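Local coordinates for K Homology domain-containing protein (Aeropyrum pernix, PDB 1TUA) that is of unknown biochemical role but, carrying KH (K homology) domains, probably binds RNA, at residues A[99-102]-A[103-106]; A[118-121]-A[122-126]; A[141-144]-A[145-148]. One frame throughout, in Å; residues are numbered along the deposited sequence.

Contact 1. Residues A[99-102]-A[103-106]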
ATOM      1  N   GLY A  99      -1.928 -16.169 -12.976  1.00 24.67           N
ATOM      2  CA  GLY A  99      -2.007 -15.742 -14.360  1.00 24.08           C
ATOM      3  C   GLY A  99      -3.337 -15.100 -14.717  1.00 24.55           C
ATOM      4  O   GLY A  99      -3.875 -14.300 -13.952  1.00 23.18           O
ATOM      5  N   ASP A 100      -3.877 -15.460 -15.878  1.00 24.67           N
ATOM      6  CA  ASP A 100      -5.137 -14.896 -16.344  1.00 25.88           C
ATOM      7  C   ASP A 100      -6.381 -15.658 -15.887  1.00 25.12           C
ATOM      8  O   ASP A 100      -7.497 -15.336 -16.312  1.00 25.68           O
ATOM      9  CB  ASP A 100      -5.134 -14.815 -17.873  1.00 28.61           C
ATOM     10  CG  ASP A 100      -3.922 -14.072 -18.420  1.00 33.35           C
ATOM     11  OD1 ASP A 100      -3.658 -12.936 -17.965  1.00 34.23           O
ATOM     12  OD2 ASP A 100      -3.239 -14.628 -19.314  1.00 34.66           O
ATOM     13  N   SER A 101      -6.208 -16.656 -15.022  1.00 22.99           N
ATOM     14  CA  SER A 101      -7.358 -17.429 -14.562  1.00 22.71           C
ATOM     15  C   SER A 101      -8.249 -16.675 -13.584  1.00 22.34           C
ATOM     16  O   SER A 101      -7.865 -16.438 -12.442  1.00 21.62           O
ATOM     17  CB  SER A 101      -6.910 -18.732 -13.912  1.00 23.32           C
ATOM     18  OG  SER A 101      -8.050 -19.467 -13.497  1.00 25.93           O
ATOM     19  N   GLN A 102      -9.444 -16.316 -14.042  1.00 22.25           N
ATOM     20  CA  GLN A 102     -10.420 -15.593 -13.230  1.00 23.94           C
ATOM     21  C   GLN A 102     -10.922 -16.446 -12.066  1.00 23.55           C
ATOM     22  O   GLN A 102     -11.092 -15.951 -10.950  1.00 22.99           O
ATOM     23  CB  GLN A 102     -11.614 -15.189 -14.095  1.00 27.19           C
ATOM     24  CG  GLN A 102     -11.243 -14.349 -15.303  1.00 34.41           C
ATOM     25  CD  GLN A 102     -11.308 -12.861 -15.019  1.00 38.79           C
ATOM     26  OE1 GLN A 102     -12.392 -12.274 -14.972  1.00 42.21           O
ATOM     27  NE2 GLN A 102     -10.147 -12.244 -14.816  1.00 40.67           N
ATOM     28  N   ASN A 103     -11.173 -17.725 -12.334  1.00 22.79           N
ATOM     29  CA  ASN A 103     -11.667 -18.631 -11.306  1.00 22.21           C
ATOM     30  C   ASN A 103     -10.621 -18.910 -10.242  1.00 21.27           C
ATOM     31  O   ASN A 103     -10.949 -19.010  -9.061  1.00 21.40           O
ATOM     32  CB  ASN A 103     -12.144 -19.950 -11.926  1.00 25.09           C
ATOM     33  CG  ASN A 103     -13.455 -19.794 -12.684  1.00 27.83           C
ATOM     34  OD1 ASN A 103     -14.438 -19.268 -12.149  1.00 30.23           O
ATOM     35  ND2 ASN A 103     -13.479 -20.255 -13.933  1.00 30.22           N
ATOM     36  N   HIS A 104      -9.362 -19.038 -10.652  1.00 20.19           N
ATOM     37  CA  HIS A 104      -8.295 -19.286  -9.689  1.00 20.36           C
ATOM     38  C   HIS A 104      -8.082 -18.028  -8.851  1.00 17.56           C
ATOM     39  O   HIS A 104      -7.881 -18.103  -7.634  1.00 16.80           O
ATOM     40  CB  HIS A 104      -7.007 -19.691 -10.413  1.00 23.30           C
ATOM     41  CG  HIS A 104      -7.084 -21.044 -11.051  1.00 31.44           C
ATOM     42  ND1 HIS A 104      -6.035 -21.606 -11.749  1.00 34.81           N
ATOM     43  CD2 HIS A 104      -8.087 -21.958 -11.083  1.00 33.24           C
ATOM     44  CE1 HIS A 104      -6.387 -22.804 -12.182  1.00 35.74           C
ATOM     45  NE2 HIS A 104      -7.628 -23.042 -11.791  1.00 35.87           N
ATOM     46  N   LEU A 105      -8.152 -16.875  -9.509  1.00 16.87           N
ATOM     47  CA  LEU A 105      -7.995 -15.593  -8.831  1.00 17.03           C
ATOM     48  C   LEU A 105      -9.067 -15.475  -7.751  1.00 17.92           C
ATOM     49  O   LEU A 105      -8.780 -15.125  -6.607  1.00 19.08           O
ATOM     50  CB  LEU A 105      -8.142 -14.450  -9.830  1.00 17.36           C
ATOM     51  CG  LEU A 105      -8.091 -13.039  -9.244  1.00 18.91           C
ATOM     52  CD1 LEU A 105      -6.727 -12.806  -8.602  1.00 18.74           C
ATOM     53  CD2 LEU A 105      -8.367 -12.019 -10.336  1.00 18.73           C
ATOM     54  N   LYS A 106     -10.307 -15.774  -8.112  1.00 18.76           N
ATOM     55  CA  LYS A 106     -11.392 -15.700  -7.145  1.00 19.72           C
ATOM     56  C   LYS A 106     -11.143 -16.644  -5.977  1.00 19.80           C
ATOM     57  O   LYS A 106     -11.369 -16.282  -4.828  1.00 20.88           O
ATOM     58  CB  LYS A 106     -12.737 -16.039  -7.802  1.00 22.68           C
ATOM     59  CG  LYS A 106     -13.201 -15.037  -8.846  1.00 26.34           C
ATOM     60  CD  LYS A 106     -14.595 -15.384  -9.361  1.00 30.64           C
ATOM     61  CE  LYS A 106     -15.664 -15.188  -8.281  1.00 34.32           C
ATOM     62  NZ  LYS A 106     -15.856 -13.759  -7.858  1.00 36.08           N
TER
HETATM   63  O   HOH W   1     -10.394 -20.398 -14.551  1.00 40.58           O

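Contact 2. Residues A[118-121]-A[122-126]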
ATOM      1  N   ARG A 118     -11.681 -12.456   7.930  1.00 22.63           N
ATOM      2  CA  ARG A 118     -10.864 -12.847   9.076  1.00 21.52           C
ATOM      3  C   ARG A 118      -9.379 -13.045   8.781  1.00 18.24           C
ATOM      4  O   ARG A 118      -8.534 -12.731   9.616  1.00 16.93           O
ATOM      5  CB  ARG A 118     -11.410 -14.137   9.673  1.00 25.67           C
ATOM      6  CG  ARG A 118     -10.850 -14.483  11.036  1.00 33.33           C
ATOM      7  CD  ARG A 118     -11.844 -14.095  12.119  1.00 39.32           C
ATOM      8  NE  ARG A 118     -13.217 -14.402  11.708  1.00 44.21           N
ATOM      9  CZ  ARG A 118     -13.626 -15.588  11.255  1.00 46.32           C
ATOM     10  NH1 ARG A 118     -12.771 -16.600  11.151  1.00 47.26           N
ATOM     11  NH2 ARG A 118     -14.894 -15.759  10.887  1.00 47.14           N
ATOM     12  N   ALA A 119      -9.059 -13.589   7.612  1.00 16.01           N
ATOM     13  CA  ALA A 119      -7.660 -13.828   7.258  1.00 14.93           C
ATOM     14  C   ALA A 119      -6.927 -12.510   7.033  1.00 14.43           C
ATOM     15  O   ALA A 119      -5.834 -12.301   7.564  1.00 13.16           O
ATOM     16  CB  ALA A 119      -7.569 -14.698   6.014  1.00 13.91           C
ATOM     17  N   ARG A 120      -7.538 -11.624   6.252  1.00 13.46           N
ATOM     18  CA  ARG A 120      -6.943 -10.327   5.968  1.00 13.51           C
ATOM     19  C   ARG A 120      -6.718  -9.551   7.270  1.00 13.76           C
ATOM     20  O   ARG A 120      -5.651  -8.972   7.482  1.00 12.78           O
ATOM     21  CB  ARG A 120      -7.852  -9.532   5.030  1.00 13.96           C
ATOM     22  CG  ARG A 120      -7.229  -8.250   4.498  1.00 16.92           C
ATOM     23  CD  ARG A 120      -8.230  -7.477   3.645  1.00 20.28           C
ATOM     24  NE  ARG A 120      -9.401  -7.089   4.426  1.00 23.50           N
ATOM     25  CZ  ARG A 120      -9.401  -6.132   5.349  1.00 25.49           C
ATOM     26  NH1 ARG A 120      -8.294  -5.449   5.607  1.00 27.83           N
ATOM     27  NH2 ARG A 120     -10.506  -5.874   6.037  1.00 27.16           N
ATOM     28  N   ARG A 121      -7.716  -9.549   8.151  1.00 14.50           N
ATOM     29  CA  ARG A 121      -7.591  -8.833   9.419  1.00 15.95           C
ATOM     30  C   ARG A 121      -6.506  -9.412  10.324  1.00 15.12           C
ATOM     31  O   ARG A 121      -5.782  -8.665  10.998  1.00 14.30           O
ATOM     32  CB  ARG A 121      -8.930  -8.813  10.163  1.00 19.47           C
ATOM     33  CG  ARG A 121      -9.997  -8.006   9.457  1.00 26.39           C
ATOM     34  CD  ARG A 121     -11.255  -7.865  10.310  1.00 32.85           C
ATOM     35  NE  ARG A 121     -12.261  -7.028   9.653  1.00 37.91           N
ATOM     36  CZ  ARG A 121     -12.890  -7.358   8.527  1.00 39.95           C
ATOM     37  NH1 ARG A 121     -12.617  -8.513   7.932  1.00 41.78           N
ATOM     38  NH2 ARG A 121     -13.784  -6.534   7.990  1.00 41.67           N
ATOM     39  N   THR A 122      -6.392 -10.738  10.349  1.00 14.24           N
ATOM     40  CA  THR A 122      -5.378 -11.388  11.176  1.00 13.89           C
ATOM     41  C   THR A 122      -3.980 -10.960  10.742  1.00 13.00           C
ATOM     42  O   THR A 122      -3.135 -10.635  11.570  1.00 13.45           O
ATOM     43  CB  THR A 122      -5.475 -12.921  11.086  1.00 14.97           C
ATOM     44  OG1 THR A 122      -6.729 -13.342  11.633  1.00 17.37           O
ATOM     45  CG2 THR A 122      -4.333 -13.582  11.860  1.00 13.79           C
ATOM     46  N   ILE A 123      -3.736 -10.959   9.438  1.00 13.35           N
ATOM     47  CA  ILE A 123      -2.433 -10.549   8.943  1.00 11.73           C
ATOM     48  C   ILE A 123      -2.188  -9.072   9.283  1.00 11.53           C
ATOM     49  O   ILE A 123      -1.098  -8.714   9.722  1.00 11.76           O
ATOM     50  CB  ILE A 123      -2.319 -10.793   7.420  1.00 12.61           C
ATOM     51  CG1 ILE A 123      -2.430 -12.302   7.145  1.00 13.11           C
ATOM     52  CG2 ILE A 123      -0.981 -10.259   6.895  1.00 12.13           C
ATOM     53  CD1 ILE A 123      -2.442 -12.686   5.675  1.00 14.42           C
ATOM     54  N   GLU A 124      -3.198  -8.219   9.102  1.00 11.82           N
ATOM     55  CA  GLU A 124      -3.051  -6.793   9.430  1.00 12.73           C
ATOM     56  C   GLU A 124      -2.706  -6.578  10.908  1.00 13.13           C
ATOM     57  O   GLU A 124      -1.830  -5.775  11.245  1.00 12.42           O
ATOM     58  CB  GLU A 124      -4.338  -6.022   9.137  1.00 12.13           C
ATOM     59  CG  GLU A 124      -4.689  -5.848   7.679  1.00 14.20           C
ATOM     60  CD  GLU A 124      -5.909  -4.953   7.492  1.00 16.86           C
ATOM     61  OE1 GLU A 124      -6.908  -5.143   8.215  1.00 19.72           O
ATOM     62  OE2 GLU A 124      -5.877  -4.061   6.624  1.00 17.29           O
ATOM     63  N   GLU A 125      -3.406  -7.292  11.787  1.00 14.16           N
ATOM     64  CA  GLU A 125      -3.182  -7.156  13.225  1.00 15.90           C
ATOM     65  C   GLU A 125      -1.815  -7.672  13.652  1.00 15.01           C
ATOM     66  O   GLU A 125      -1.161  -7.073  14.504  1.00 15.11           O
ATOM     67  CB  GLU A 125      -4.262  -7.903  14.010  1.00 19.09           C
ATOM     68  CG  GLU A 125      -5.676  -7.472  13.689  1.00 25.03           C
ATOM     69  CD  GLU A 125      -6.716  -8.236  14.489  1.00 29.33           C
ATOM     70  OE1 GLU A 125      -6.648  -9.484  14.533  1.00 31.97           O
ATOM     71  OE2 GLU A 125      -7.611  -7.584  15.069  1.00 33.62           O
ATOM     72  N   MET A 126      -1.392  -8.789  13.062  1.00 14.66           N
ATOM     73  CA  MET A 126      -0.105  -9.382  13.403  1.00 13.43           C
ATOM     74  C   MET A 126       1.075  -8.534  12.934  1.00 14.04           C
ATOM     75  O   MET A 126       2.104  -8.473  13.602  1.00 15.60           O
ATOM     76  CB  MET A 126       0.004 -10.790  12.802  1.00 14.01           C
ATOM     77  CG  MET A 126      -0.970 -11.812  13.399  1.00 16.30           C
ATOM     78  SD  MET A 126      -0.667 -13.530  12.858  1.00 15.80           S
ATOM     79  CE  MET A 126       0.939 -13.702  13.337  1.00 13.25           C
TER

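Contact 3. Residues A[141-144]-A[145-148]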
ATOM      1  N   ILE A 141       0.489  -1.355   3.296  1.00  8.66           N
ATOM      2  CA  ILE A 141       1.151  -0.159   3.809  1.00  8.17           C
ATOM      3  C   ILE A 141       1.658  -0.438   5.218  1.00  8.64           C
ATOM      4  O   ILE A 141       0.888  -0.854   6.086  1.00  9.30           O
ATOM      5  CB  ILE A 141       0.189   1.054   3.886  1.00  9.02           C
ATOM      6  CG1 ILE A 141      -0.306   1.436   2.481  1.00  8.10           C
ATOM      7  CG2 ILE A 141       0.909   2.231   4.543  1.00  9.39           C
ATOM      8  CD1 ILE A 141      -1.468   2.413   2.476  1.00  8.22           C
ATOM      9  N   GLY A 142       2.951  -0.207   5.439  1.00  9.27           N
ATOM     10  CA  GLY A 142       3.548  -0.416   6.754  1.00 11.23           C
ATOM     11  C   GLY A 142       5.036  -0.123   6.684  1.00 12.17           C
ATOM     12  O   GLY A 142       5.519   0.274   5.623  1.00 11.82           O
ATOM     13  N   ASP A 143       5.780  -0.284   7.780  1.00 13.24           N
ATOM     14  CA  ASP A 143       7.217  -0.038   7.674  1.00 15.50           C
ATOM     15  C   ASP A 143       7.817  -1.216   6.915  1.00 15.53           C
ATOM     16  O   ASP A 143       7.179  -2.262   6.774  1.00 15.11           O
ATOM     17  CB  ASP A 143       7.900   0.179   9.048  1.00 17.40           C
ATOM     18  CG  ASP A 143       7.786  -1.007   9.979  1.00 21.25           C
ATOM     19  OD1 ASP A 143       8.141  -2.133   9.581  1.00 23.08           O
ATOM     20  OD2 ASP A 143       7.353  -0.805  11.133  1.00 25.96           O
ATOM     21  N   TYR A 144       9.032  -1.042   6.413  1.00 16.00           N
ATOM     22  CA  TYR A 144       9.688  -2.068   5.614  1.00 17.12           C
ATOM     23  C   TYR A 144       9.549  -3.526   6.043  1.00 16.70           C
ATOM     24  O   TYR A 144       9.038  -4.348   5.286  1.00 17.07           O
ATOM     25  CB  TYR A 144      11.178  -1.755   5.459  1.00 20.63           C
ATOM     26  CG  TYR A 144      11.855  -2.725   4.525  1.00 24.68           C
ATOM     27  CD1 TYR A 144      11.580  -2.710   3.159  1.00 26.32           C
ATOM     28  CD2 TYR A 144      12.713  -3.707   5.014  1.00 26.47           C
ATOM     29  CE1 TYR A 144      12.139  -3.652   2.302  1.00 28.58           C
ATOM     30  CE2 TYR A 144      13.278  -4.656   4.165  1.00 28.61           C
ATOM     31  CZ  TYR A 144      12.985  -4.624   2.813  1.00 28.63           C
ATOM     32  OH  TYR A 144      13.530  -5.567   1.973  1.00 31.68           O
ATOM     33  N   GLU A 145      10.017  -3.856   7.240  1.00 15.59           N
ATOM     34  CA  GLU A 145       9.950  -5.236   7.705  1.00 16.41           C
ATOM     35  C   GLU A 145       8.541  -5.792   7.882  1.00 14.71           C
ATOM     36  O   GLU A 145       8.271  -6.939   7.516  1.00 14.22           O
ATOM     37  CB  GLU A 145      10.717  -5.378   9.007  1.00 18.53           C
ATOM     38  CG  GLU A 145      12.179  -5.094   8.858  1.00 23.03           C
ATOM     39  CD  GLU A 145      12.938  -5.492  10.088  1.00 28.19           C
ATOM     40  OE1 GLU A 145      12.732  -4.858  11.145  1.00 30.76           O
ATOM     41  OE2 GLU A 145      13.727  -6.456  10.000  1.00 31.96           O
ATOM     42  N   ARG A 146       7.647  -4.993   8.454  1.00 12.88           N
ATOM     43  CA  ARG A 146       6.272  -5.433   8.654  1.00 13.26           C
ATOM     44  C   ARG A 146       5.537  -5.598   7.321  1.00 12.38           C
ATOM     45  O   ARG A 146       4.797  -6.564   7.131  1.00 12.45           O
ATOM     46  CB  ARG A 146       5.533  -4.449   9.564  1.00 12.85           C
ATOM     47  CG  ARG A 146       6.031  -4.500  11.002  1.00 13.62           C
ATOM     48  CD  ARG A 146       5.366  -3.454  11.878  1.00 13.69           C
ATOM     49  NE  ARG A 146       5.685  -3.681  13.287  1.00 16.37           N
ATOM     50  CZ  ARG A 146       6.903  -3.571  13.808  1.00 15.39           C
ATOM     51  NH1 ARG A 146       7.929  -3.226  13.041  1.00 16.06           N
ATOM     52  NH2 ARG A 146       7.097  -3.826  15.095  1.00 15.98           N
ATOM     53  N   ALA A 147       5.747  -4.667   6.394  1.00 11.42           N
ATOM     54  CA  ALA A 147       5.109  -4.767   5.082  1.00 11.60           C
ATOM     55  C   ALA A 147       5.631  -6.009   4.342  1.00 12.23           C
ATOM     56  O   ALA A 147       4.872  -6.709   3.667  1.00 12.59           O
ATOM     57  CB  ALA A 147       5.379  -3.503   4.261  1.00 11.15           C
ATOM     58  N   MET A 148       6.928  -6.284   4.468  1.00 12.57           N
ATOM     59  CA  MET A 148       7.499  -7.448   3.804  1.00 14.59           C
ATOM     60  C   MET A 148       6.996  -8.740   4.459  1.00 14.02           C
ATOM     61  O   MET A 148       6.813  -9.755   3.778  1.00 13.34           O
ATOM     62  CB  MET A 148       9.033  -7.387   3.819  1.00 17.14           C
ATOM     63  CG  MET A 148       9.627  -6.297   2.900  1.00 19.45           C
ATOM     64  SD  MET A 148       8.980  -6.324   1.181  1.00 19.37           S
ATOM     65  CE  MET A 148       9.676  -7.847   0.604  1.00 24.61           C
TER
HETATM   66  O   HOH W   2      10.964  -1.839   9.449  1.00 34.53           O

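Contact 1. Residues A[99-102]-A[103-106]
Ser101 caps the first turn of helix 102-113 by reaching its hydroxyl forward to His104 N, an N-cap at the start of a long helix of the second KH domain. Traced outward from the backbone, its CB first packs beside His104, 3.6 Å from His104 CB. Beyond CB, the hydroxyl is turned opposite the backbone N (chi1 -179°), a setting that carries Ser101 OG under the first turn to accept from His104 N at 3.2 Å, with an N-H...O angle of 155°. The same oxygen lies over one face of the imidazole, 3.0 Å above its plane and displaced toward the rim, with His104 CG at 3.1 Å as the ring atom it approaches most closely. Ser101 OG also meets a water at 2.7 Å, and that water accepts from Asn103 ND2, linking cap and first-turn side chains. With an alanine here, His104 N would probably be left without its capping acceptor and the bridging water without one of its partners.

Regular helical bonding begins at once: Leu105 N donates to Ser101 O at 3.0 Å and Lys106 N to Gln102 O. Most of this turn faces solvent, but Leu105 points into the domain, its side chain packed on Leu94, Val98 and Tyr136, and His104 also touches Val98 of the preceding helix 95-98. Lys106 CG, anti to its own carbonyl carbon, lies 3.1 Å from Gln102 O before the chain leads away.

Contact 2. Residues A[118-121]-A[122-126]
Thr122 turns its side chain back onto the preceding turn of helix 118-127, the KH-domain helix that follows the GXXG loop ending at Gly117. Two donors grip one carbonyl oxygen: Thr122 OG1 reaches Arg118 O at 2.8 Å and Thr122 N reaches it at 3.0 Å, arriving from opposite faces of the carbonyl plane. The hydroxyl can do this because OG1 lies anti to its own carbonyl carbon (chi1 -64°), facing back along the helix axis.

Two residues further along, Arg120 and Glu124 form an i to i+4 salt bridge. Arg120 NH1 stands 3.0 Å from Glu124 OE2, which sits at the guanidinium edge in its plane; Glu124 OE1 lies at the same distance from NH1. The carboxylate itself is turned almost perpendicular, 83° from the guanidinium plane. Glu124 comes straight out to this meeting, while Arg120 needs a bend at chi3 (61°) to swing its head across.

In the second shell, Ile131 N of strand 130-133 donates to Glu124 OE2, and Ile131 O takes a weak bond from Arg120 NH1; the ion pair thereby ties the helix to the sheet edge. Ile123, between these polar groups, packs on Ala150, Ala153, Ile154 and Leu157 of helix 144-158, whereas Ala119 and Thr122 lean on Tyr167 of the C-terminal helix. Arg121 belongs to the loop side: its NH1 makes a weak bond to Gly117 O, and Arg120 NH2 hovers 3.7 Å above the centre of the Arg121 guanidinium plane.

Contact 3. Residues A[141-144]-A[145-148]
Glu145, the second residue of helix 144-158, meets the preceding loop through its backbone: Glu145 N donates to a water that in turn gives a weak bond to Asp143 OD1.

Arg146 is held twice by the same aspartate. Its backbone N donates to Asp143 OD1 at 3.1 Å and 169°, meeting the oxygen nearly along its C-O bond, which makes Asp143 the N-cap. CG of Asp143 sits wedged between its own N and carbonyl carbon (chi1 61°), and this puts one carboxylate oxygen under the first turn and sends the other toward the arginine head. There Arg146 NH1 forms a salt bridge with Asp143 OD2 at 3.1 Å, its hydrogen bond weak from its poor angle and the two planes 86° apart; the stronger partner of this guanidinium is Glu181, bridged through NH2.

Ala147 N closes the first helical bond on Asp143 O at 2.8 Å, almost straight, and its methyl packs inward on Val90 of the sheet.

Met148 CG, set anti to its own carbonyl carbon, lies over one face of the Tyr144 ring, 3.9 Å from the centroid, a CH-pi contact; the bends further out leave SD oblique at 5.0 Å from that centroid. The whole is an aspartate N-cap followed by a Met-aromatic contact, at the strand-to-helix turn that leads into the last helix of the type I KH fold.

Overall arrangement
The three contacts follow one another along the second KH domain and lie on three of its helices: contact 1 starts helix 102-113, contact 2 spans helix 118-127, and contact 3 starts helix 144-158 straight after strand 137-141. These helices pack with the antiparallel sheet 87-93, 137-141, 130-133, the alpha-beta layout of a type I KH domain. Centres of contacts 2 and 3 are 14 Å apart, their nearest atoms about 6 Å, and Ile123 joins their helices. Contact 1 stands 23 Å and 27 Å, centre to centre, from contacts 2 and 3, near the surface of the domain. Between contacts 1 and 2 runs the GXXG loop, where RNA would probably bind, as in relatives.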